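Local structure of putative polysaccharide biosynthesis protein with aminopeptidase-like domain (Clostridium acetobutylicum, 3K9T) at residues A[247-252]-A[274-279]; A[278-283]-A[343-348]; A[291-296]-A[317-322]. The protein binds one zinc ion per subunit and is probably involved in making modified polysaccharides, and is not expected to act as a peptidase despite its aminopeptidase-like region. All blocks are in the same frame, centred on the assembly; numbering follows the deposited sequence.

Contact 1 (A[247-252]-A[274-279]); sequences MGLVAT and KIVEKV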
loop_
_atom_site.group_PDB
_atom_site.type_symbol
_atom_site.label_atom_id
_atom_site.label_comp_id
_atom_site.label_asym_id
_atom_site.label_seq_id
_atom_site.Cartn_x
_atom_site.Cartn_y
_atom_site.Cartn_z
HETATM N N MSE A 247 -24.554 -0.230 10.595
HETATM C CA MSE A 247 -24.211 0.128 9.239
HETATM C C MSE A 247 -25.450 0.641 8.482
HETATM O O MSE A 247 -26.578 0.530 8.942
HETATM C CB MSE A 247 -23.526 -1.047 8.521
HETATM C CG MSE A 247 -24.271 -2.384 8.446
HETATM SE SE MSE A 247 -23.084 -3.798 7.797
HETATM C CE MSE A 247 -22.874 -4.961 9.337
ATOM N N GLY A 248 -25.232 1.261 7.336
ATOM C CA GLY A 248 -26.345 1.792 6.576
ATOM C C GLY A 248 -26.010 2.084 5.137
ATOM O O GLY A 248 -24.852 2.182 4.791
ATOM N N LEU A 249 -27.044 2.210 4.310
ATOM C CA LEU A 249 -26.897 2.540 2.906
ATOM C C LEU A 249 -27.964 3.550 2.498
ATOM O O LEU A 249 -29.108 3.387 2.872
ATOM C CB LEU A 249 -27.045 1.270 2.036
ATOM C CG LEU A 249 -25.911 0.247 1.965
ATOM C CD1 LEU A 249 -26.372 -0.988 1.223
ATOM C CD2 LEU A 249 -24.680 0.855 1.317
ATOM N N VAL A 250 -27.591 4.584 1.742
ATOM C CA VAL A 250 -28.546 5.509 1.167
ATOM C C VAL A 250 -28.782 5.049 -0.307
ATOM O O VAL A 250 -27.850 4.940 -1.115
ATOM C CB VAL A 250 -28.035 6.954 1.192
ATOM C CG1 VAL A 250 -28.987 7.858 0.426
ATOM C CG2 VAL A 250 -27.784 7.474 2.638
ATOM N N ALA A 251 -30.036 4.776 -0.649
ATOM C CA ALA A 251 -30.372 4.284 -1.966
ATOM C C ALA A 251 -30.914 5.425 -2.820
ATOM O O ALA A 251 -31.911 6.061 -2.488
ATOM C CB ALA A 251 -31.399 3.161 -1.884
ATOM N N THR A 252 -30.248 5.666 -3.940
ATOM C CA THR A 252 -30.713 6.625 -4.907
ATOM C C THR A 252 -30.133 6.234 -6.251
ATOM O O THR A 252 -29.174 5.464 -6.301
ATOM C CB THR A 252 -30.286 8.044 -4.525
ATOM O OG1 THR A 252 -30.710 8.922 -5.547
ATOM C CG2 THR A 252 -28.775 8.167 -4.346
ATOM N N LYS A 274 -16.611 -3.159 3.170
ATOM C CA LYS A 274 -15.959 -4.423 2.865
ATOM C C LYS A 274 -16.990 -5.374 2.299
ATOM O O LYS A 274 -16.705 -6.106 1.345
ATOM C CB LYS A 274 -15.258 -4.990 4.111
ATOM C CG LYS A 274 -14.110 -4.112 4.610
ATOM C CD LYS A 274 -12.731 -4.671 4.463
ATOM C CE LYS A 274 -12.326 -5.464 5.740
ATOM N NZ LYS A 274 -10.808 -5.515 5.955
ATOM N N ILE A 275 -18.201 -5.355 2.856
ATOM C CA ILE A 275 -19.250 -6.278 2.379
ATOM C C ILE A 275 -19.679 -5.872 0.963
ATOM O O ILE A 275 -19.674 -6.689 0.038
ATOM C CB ILE A 275 -20.486 -6.305 3.297
ATOM C CG1 ILE A 275 -20.193 -7.092 4.566
ATOM C CG2 ILE A 275 -21.705 -6.900 2.574
ATOM C CD1 ILE A 275 -21.339 -7.003 5.560
ATOM N N VAL A 276 -20.056 -4.614 0.785
ATOM C CA VAL A 276 -20.499 -4.202 -0.552
ATOM C C VAL A 276 -19.404 -4.417 -1.626
ATOM O O VAL A 276 -19.711 -4.872 -2.714
ATOM C CB VAL A 276 -21.045 -2.740 -0.596
ATOM C CG1 VAL A 276 -21.267 -2.304 -2.065
ATOM C CG2 VAL A 276 -22.348 -2.646 0.252
ATOM N N GLU A 277 -18.139 -4.128 -1.322
ATOM C CA GLU A 277 -17.103 -4.267 -2.370
ATOM C C GLU A 277 -16.856 -5.744 -2.694
ATOM O O GLU A 277 -16.597 -6.072 -3.830
ATOM C CB GLU A 277 -15.822 -3.533 -2.000
ATOM C CG GLU A 277 -16.020 -2.004 -1.863
ATOM C CD GLU A 277 -14.891 -1.350 -1.095
ATOM O OE1 GLU A 277 -13.729 -1.739 -1.329
ATOM O OE2 GLU A 277 -15.157 -0.455 -0.261
ATOM N N LYS A 278 -17.024 -6.625 -1.705
ATOM C CA LYS A 278 -16.871 -8.057 -1.904
ATOM C C LYS A 278 -18.005 -8.641 -2.737
ATOM O O LYS A 278 -17.773 -9.554 -3.544
ATOM C CB LYS A 278 -16.767 -8.791 -0.552
ATOM C CG LYS A 278 -16.279 -10.256 -0.635
ATOM C CD LYS A 278 -14.922 -10.376 -1.352
ATOM C CE LYS A 278 -14.337 -11.760 -1.159
ATOM N NZ LYS A 278 -13.341 -12.125 -2.188
ATOM N N VAL A 279 -19.228 -8.130 -2.555
ATOM C CA VAL A 279 -20.354 -8.544 -3.401
ATOM C C VAL A 279 -20.103 -8.094 -4.859
ATOM O O VAL A 279 -20.199 -8.908 -5.808
ATOM C CB VAL A 279 -21.713 -8.037 -2.869
ATOM C CG1 VAL A 279 -22.805 -8.302 -3.878
ATOM C CG2 VAL A 279 -22.071 -8.672 -1.454
#
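Helix 271-282 lies over one face of the central mixed sheet, and M247 and L249 of strand 245-250 meet I275 and V276 of that helix in a buried, wholly apolar strand-to-helix contact. The two strand residues lie two positions apart, so both point at the helix. Selenomethionine M247 brings its SE atom to within 4.3 Å of I275 CD1. The chain of I275 is extended at chi2 (173°), which brings this terminal methyl to the selenium. Two residues further along the strand, L249 offers a branch methyl, with CD2 lying 4.3 Å from CG2 of V276, the next residue of the helix. These are loose van der Waals approaches, and the segments bury just 108 Å² between them. The layering, with helices covering a mixed sheet, is consistent with the α/β fold of the zinc-exopeptidase clan. Strand 245-250 runs through its interior, with backbone hydrogen bonds from M247 and L249 to strand 181-187 and from G248 and V250 to G312. Y262 of strand 260-263 touches both L249 and V276 and extends the same apolar layer. I275 also packs against T352 and I353 of helix 336-355 and L406 of the winged helix-turn-helix region.

Contact 2 (A[278-283]-A[343-348]); sequences KVLMHC and YKTYLE
K278 NZ is gripped by H282 NE2 of its own helix at 2.8 Å, and by the carbonyl oxygens of A409 and M414, which tie the helix to the winged helix-turn-helix region, while the next residue, V279, meets E348 of helix 336-355. The ammonium comes almost in the ring plane of H282, 13° out of it. Across the helix pair, V279 CG1 rests 3.7 Å from E348 CG and 4.1 Å from T345 CG2, and V279 CG2 lies 4.0 Å from E348 O. E348 sends CG anti to its own N and then bends at chi2 (60°), so its methylene packs on the valine while the carboxylate turns away. T345 turns its hydroxyl back to D341 O in its own helix and leaves CG2 for V279. The two short helical segments, with axes 10.4 Å apart and N-to-C directions at 129°, thus meet through aliphatic groups in the aminopeptidase-like domain. To accept from the lysine, H282 NE2 must carry no proton, consistent with a neutral imidazole protonated on ND1, and the interface itself depends on van der Waals packing, the E348 carboxylate being salt-bridged to R417 outside it.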
loop_
_atom_site.group_PDB
_atom_site.type_symbol
_atom_site.label_atom_id
_atom_site.label_comp_id
_atom_site.label_asym_id
_atom_site.label_seq_id
_atom_site.Cartn_x
_atom_site.Cartn_y
_atom_site.Cartn_z
ATOM N N LYS A 278 -17.024 -6.625 -1.705
ATOM C CA LYS A 278 -16.871 -8.057 -1.904
ATOM C C LYS A 278 -18.005 -8.641 -2.737
ATOM O O LYS A 278 -17.773 -9.554 -3.544
ATOM C CB LYS A 278 -16.767 -8.791 -0.552
ATOM C CG LYS A 278 -16.279 -10.256 -0.635
ATOM C CD LYS A 278 -14.922 -10.376 -1.352
ATOM C CE LYS A 278 -14.337 -11.760 -1.159
ATOM N NZ LYS A 278 -13.341 -12.125 -2.188
ATOM N N VAL A 279 -19.228 -8.130 -2.555
ATOM C CA VAL A 279 -20.354 -8.544 -3.401
ATOM C C VAL A 279 -20.103 -8.094 -4.859
ATOM O O VAL A 279 -20.199 -8.908 -5.808
ATOM C CB VAL A 279 -21.713 -8.037 -2.869
ATOM C CG1 VAL A 279 -22.805 -8.302 -3.878
ATOM C CG2 VAL A 279 -22.071 -8.672 -1.454
ATOM N N LEU A 280 -19.715 -6.833 -5.045
ATOM C CA LEU A 280 -19.446 -6.301 -6.405
ATOM C C LEU A 280 -18.334 -7.057 -7.124
ATOM O O LEU A 280 -18.438 -7.411 -8.332
ATOM C CB LEU A 280 -19.109 -4.804 -6.351
ATOM C CG LEU A 280 -20.281 -3.894 -5.902
ATOM C CD1 LEU A 280 -19.764 -2.493 -5.611
ATOM C CD2 LEU A 280 -21.442 -3.869 -6.947
HETATM N N MSE A 281 -17.273 -7.324 -6.369
HETATM C CA MSE A 281 -16.086 -7.993 -6.896
HETATM C C MSE A 281 -16.428 -9.327 -7.618
HETATM O O MSE A 281 -15.829 -9.693 -8.648
HETATM C CB MSE A 281 -15.141 -8.231 -5.730
HETATM C CG MSE A 281 -13.873 -8.939 -6.094
HETATM SE SE MSE A 281 -12.709 -9.085 -4.533
HETATM C CE MSE A 281 -12.818 -7.232 -3.823
ATOM N N HIS A 282 -17.396 -10.045 -7.074
ATOM C CA HIS A 282 -17.707 -11.367 -7.571
ATOM C C HIS A 282 -19.025 -11.431 -8.299
ATOM O O HIS A 282 -19.438 -12.479 -8.704
ATOM C CB HIS A 282 -17.698 -12.362 -6.417
ATOM C CG HIS A 282 -16.337 -12.591 -5.857
ATOM N ND1 HIS A 282 -15.429 -13.434 -6.456
ATOM C CD2 HIS A 282 -15.719 -12.077 -4.764
ATOM C CE1 HIS A 282 -14.313 -13.441 -5.748
ATOM N NE2 HIS A 282 -14.462 -12.626 -4.716
ATOM N N CYS A 283 -19.649 -10.293 -8.530
ATOM C CA CYS A 283 -20.984 -10.286 -9.091
ATOM C C CYS A 283 -21.039 -10.499 -10.606
ATOM O O CYS A 283 -22.095 -10.720 -11.141
ATOM C CB CYS A 283 -21.704 -9.001 -8.707
ATOM S SG CYS A 283 -21.332 -7.569 -9.713
ATOM N N TYR A 343 -31.744 -4.437 -7.107
ATOM C CA TYR A 343 -32.474 -5.113 -6.039
ATOM C C TYR A 343 -31.776 -6.405 -5.615
ATOM O O TYR A 343 -31.602 -6.663 -4.437
ATOM C CB TYR A 343 -33.876 -5.361 -6.542
ATOM C CG TYR A 343 -34.716 -6.388 -5.835
ATOM C CD1 TYR A 343 -35.453 -6.059 -4.708
ATOM C CD2 TYR A 343 -34.859 -7.667 -6.363
ATOM C CE1 TYR A 343 -36.266 -6.980 -4.097
ATOM C CE2 TYR A 343 -35.676 -8.610 -5.742
ATOM C CZ TYR A 343 -36.381 -8.251 -4.619
ATOM O OH TYR A 343 -37.204 -9.158 -4.012
ATOM N N LYS A 344 -31.391 -7.204 -6.600
ATOM C CA LYS A 344 -30.603 -8.417 -6.392
ATOM C C LYS A 344 -29.316 -8.095 -5.597
ATOM O O LYS A 344 -28.940 -8.804 -4.643
ATOM C CB LYS A 344 -30.311 -9.034 -7.781
ATOM C CG LYS A 344 -29.308 -10.173 -7.854
ATOM C CD LYS A 344 -29.562 -11.057 -9.097
ATOM C CE LYS A 344 -28.814 -10.616 -10.343
ATOM N NZ LYS A 344 -27.397 -11.024 -10.273
ATOM N N THR A 345 -28.655 -6.999 -5.947
ATOM C CA THR A 345 -27.380 -6.661 -5.299
ATOM C C THR A 345 -27.592 -6.271 -3.823
ATOM O O THR A 345 -26.849 -6.691 -2.921
ATOM C CB THR A 345 -26.603 -5.601 -6.071
ATOM O OG1 THR A 345 -26.427 -6.004 -7.461
ATOM C CG2 THR A 345 -25.262 -5.371 -5.395
ATOM N N TYR A 346 -28.612 -5.471 -3.587
ATOM C CA TYR A 346 -28.968 -5.086 -2.238
ATOM C C TYR A 346 -29.296 -6.333 -1.434
ATOM O O TYR A 346 -28.855 -6.460 -0.293
ATOM C CB TYR A 346 -30.140 -4.060 -2.211
ATOM C CG TYR A 346 -29.707 -2.593 -2.233
ATOM C CD1 TYR A 346 -29.283 -1.976 -3.403
ATOM C CD2 TYR A 346 -29.767 -1.810 -1.081
ATOM C CE1 TYR A 346 -28.911 -0.627 -3.407
ATOM C CE2 TYR A 346 -29.398 -0.469 -1.074
ATOM C CZ TYR A 346 -28.958 0.119 -2.228
ATOM O OH TYR A 346 -28.590 1.458 -2.227
ATOM N N LEU A 347 -30.072 -7.257 -2.002
ATOM C CA LEU A 347 -30.396 -8.491 -1.276
ATOM C C LEU A 347 -29.133 -9.322 -0.961
ATOM O O LEU A 347 -29.029 -9.945 0.109
ATOM C CB LEU A 347 -31.432 -9.324 -2.054
ATOM C CG LEU A 347 -32.874 -8.789 -2.098
ATOM C CD1 LEU A 347 -33.799 -9.822 -2.694
ATOM C CD2 LEU A 347 -33.362 -8.402 -0.699
ATOM N N GLU A 348 -28.180 -9.335 -1.893
ATOM C CA GLU A 348 -26.929 -10.093 -1.709
ATOM C C GLU A 348 -26.082 -9.452 -0.619
ATOM O O GLU A 348 -25.407 -10.136 0.174
ATOM C CB GLU A 348 -26.125 -10.149 -3.013
ATOM C CG GLU A 348 -24.974 -11.177 -2.993
ATOM C CD GLU A 348 -25.461 -12.579 -2.750
ATOM O OE1 GLU A 348 -26.555 -12.910 -3.257
ATOM O OE2 GLU A 348 -24.761 -13.355 -2.054
#

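Contact 3 (A[291-296]-A[317-322]); sequences DFFPWG and SCYGFD
Two loops meet beside the zinc site of the aminopeptidase-like domain, where the ring of Y319 approaches the backbone of G296. The Y319 side chain lies about 6 Å from the zinc ion, about 5 Å from that of the zinc ligand D196 and about 4 Å from a bound imidazole, probably from the crystallisation liquor. The hydroxyl end carries the contact, with Y319 OH 3.4 Å from G296 CA and Y319 CZ 3.6 Å from the same carbon. G296 has phi 107° and psi -118°, a conformation suited to glycine, and the lack of a side chain lets the phenol come this close. The tyrosine is the second residue of a type II turn from C318 to F321, and C318 SG sits over one face of the ring, offset toward the rim. On the facing loop, F293 CD2 lies 3.4 Å above the indole plane of W295, offset toward its rim, and W295 in turn meets F390 and W394 of the second subunit. The phenol meets G296 by van der Waals contact, with its oxygen against CA, while its hydrogen bond to E299 OE2 is weak, which suggests that packing contributes much to its placement near the metal.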
loop_
_atom_site.group_PDB
_atom_site.type_symbol
_atom_site.label_atom_id
_atom_site.label_comp_id
_atom_site.label_asym_id
_atom_site.label_seq_id
_atom_site.Cartn_x
_atom_site.Cartn_y
_atom_site.Cartn_z
ATOM N N ASP A 291 -14.437 6.827 -3.058
ATOM C CA ASP A 291 -14.269 7.165 -1.640
ATOM C C ASP A 291 -15.320 8.175 -1.231
ATOM O O ASP A 291 -15.947 8.838 -2.051
ATOM C CB ASP A 291 -12.875 7.760 -1.348
ATOM C CG ASP A 291 -11.736 6.717 -1.443
ATOM O OD1 ASP A 291 -11.756 5.715 -0.699
ATOM O OD2 ASP A 291 -10.812 6.919 -2.267
ATOM N N PHE A 292 -15.506 8.285 0.071
ATOM C CA PHE A 292 -16.420 9.245 0.632
ATOM C C PHE A 292 -16.040 10.663 0.289
ATOM O O PHE A 292 -14.892 10.986 0.169
ATOM C CB PHE A 292 -16.435 9.126 2.146
ATOM C CG PHE A 292 -17.281 10.182 2.848
ATOM C CD1 PHE A 292 -18.642 10.018 2.978
ATOM C CD2 PHE A 292 -16.687 11.301 3.424
ATOM C CE1 PHE A 292 -19.404 10.948 3.644
ATOM C CE2 PHE A 292 -17.433 12.230 4.079
ATOM C CZ PHE A 292 -18.807 12.052 4.196
ATOM N N PHE A 293 -17.057 11.490 0.114
ATOM C CA PHE A 293 -16.912 12.938 0.051
ATOM C C PHE A 293 -18.162 13.453 0.738
ATOM O O PHE A 293 -19.226 12.875 0.525
ATOM C CB PHE A 293 -16.805 13.441 -1.395
ATOM C CG PHE A 293 -17.811 12.827 -2.337
ATOM C CD1 PHE A 293 -17.542 11.627 -2.972
ATOM C CD2 PHE A 293 -19.019 13.463 -2.598
ATOM C CE1 PHE A 293 -18.471 11.069 -3.848
ATOM C CE2 PHE A 293 -19.935 12.917 -3.474
ATOM C CZ PHE A 293 -19.660 11.722 -4.097
ATOM N N PRO A 294 -18.046 14.532 1.541
ATOM C CA PRO A 294 -19.143 15.109 2.320
ATOM C C PRO A 294 -20.132 16.010 1.507
ATOM O O PRO A 294 -20.521 17.109 1.926
ATOM C CB PRO A 294 -18.404 15.885 3.402
ATOM C CG PRO A 294 -17.236 16.446 2.638
ATOM C CD PRO A 294 -16.848 15.371 1.639
ATOM N N TRP A 295 -20.527 15.520 0.340
ATOM C CA TRP A 295 -21.652 16.093 -0.379
ATOM C C TRP A 295 -22.301 14.951 -1.176
ATOM O O TRP A 295 -21.851 13.799 -1.093
ATOM C CB TRP A 295 -21.275 17.337 -1.205
ATOM C CG TRP A 295 -20.257 17.076 -2.219
ATOM C CD1 TRP A 295 -20.468 16.620 -3.488
ATOM C CD2 TRP A 295 -18.853 17.237 -2.075
ATOM N NE1 TRP A 295 -19.279 16.500 -4.147
ATOM C CE2 TRP A 295 -18.265 16.864 -3.300
ATOM C CE3 TRP A 295 -18.020 17.646 -1.018
ATOM C CZ2 TRP A 295 -16.872 16.897 -3.513
ATOM C CZ3 TRP A 295 -16.629 17.690 -1.232
ATOM C CH2 TRP A 295 -16.078 17.323 -2.477
ATOM N N GLY A 296 -23.381 15.259 -1.886
ATOM C CA GLY A 296 -24.190 14.239 -2.539
ATOM C C GLY A 296 -25.504 14.073 -1.792
ATOM O O GLY A 296 -26.278 15.007 -1.718
ATOM N N SER A 317 -26.024 4.727 -12.053
ATOM C CA SER A 317 -25.386 5.949 -12.515
ATOM C C SER A 317 -25.679 6.998 -11.461
ATOM O O SER A 317 -26.800 7.451 -11.252
ATOM C CB SER A 317 -25.841 6.393 -13.914
ATOM O OG SER A 317 -25.608 5.349 -14.870
ATOM N N CYS A 318 -24.622 7.350 -10.767
ATOM C CA CYS A 318 -24.673 8.315 -9.718
ATOM C C CYS A 318 -25.201 9.705 -10.172
ATOM O O CYS A 318 -25.030 10.096 -11.318
ATOM C CB CYS A 318 -23.248 8.393 -9.137
ATOM S SG CYS A 318 -23.115 9.616 -7.870
ATOM N N TYR A 319 -25.880 10.417 -9.261
ATOM C CA TYR A 319 -26.334 11.806 -9.481
ATOM C C TYR A 319 -25.196 12.634 -10.119
ATOM O O TYR A 319 -24.042 12.538 -9.714
ATOM C CB TYR A 319 -26.867 12.464 -8.181
ATOM C CG TYR A 319 -26.114 12.086 -6.936
ATOM C CD1 TYR A 319 -24.841 12.582 -6.683
ATOM C CD2 TYR A 319 -26.666 11.213 -6.004
ATOM C CE1 TYR A 319 -24.133 12.204 -5.531
ATOM C CE2 TYR A 319 -25.971 10.853 -4.836
ATOM C CZ TYR A 319 -24.718 11.335 -4.612
ATOM O OH TYR A 319 -24.029 10.947 -3.468
ATOM N N GLY A 320 -25.543 13.437 -11.122
ATOM C CA GLY A 320 -24.559 14.079 -11.973
ATOM C C GLY A 320 -24.648 13.492 -13.370
ATOM O O GLY A 320 -24.143 14.064 -14.313
ATOM N N PHE A 321 -25.296 12.336 -13.506
ATOM C CA PHE A 321 -25.525 11.719 -14.808
ATOM C C PHE A 321 -26.211 12.659 -15.819
ATOM O O PHE A 321 -26.931 13.614 -15.468
ATOM C CB PHE A 321 -26.329 10.423 -14.634
ATOM C CG PHE A 321 -27.752 10.619 -14.123
ATOM C CD1 PHE A 321 -28.799 10.876 -15.010
ATOM C CD2 PHE A 321 -28.045 10.482 -12.775
ATOM C CE1 PHE A 321 -30.079 11.046 -14.549
ATOM C CE2 PHE A 321 -29.331 10.643 -12.313
ATOM C CZ PHE A 321 -30.352 10.918 -13.204
ATOM N N ASP A 322 -25.965 12.396 -17.092
ATOM C CA ASP A 322 -26.513 13.232 -18.148
ATOM C C ASP A 322 -28.025 13.175 -18.151
ATOM O O ASP A 322 -28.612 12.116 -18.331
ATOM C CB ASP A 322 -26.013 12.803 -19.506
ATOM C CG ASP A 322 -26.442 13.758 -20.611
ATOM O OD1 ASP A 322 -26.465 14.989 -20.377
ATOM O OD2 ASP A 322 -26.737 13.262 -21.713
#

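Contacts 1 and 2 share helix 271-282, and their centres are 9 Å apart; Y346, on the second helix of contact 2, bridges them by placing CE2 3.8 Å from L249 CD1 and OH 3.3 Å from A251 CB. Strand 245-250 of contact 1 then leads toward the metal site: beyond its apolar part, T252 CG2 packs at 3.9 Å on Y319 CE2 of contact 3. The centres of contacts 1 and 3 are 15 Å apart. Contact 3 lies at the zinc site, with the Y319 side chain about 6 Å from the ion; contacts 1 and 2 lie away from it, and contact 2 is centred 20 Å from contact 3, with nearest atoms about 10 Å apart.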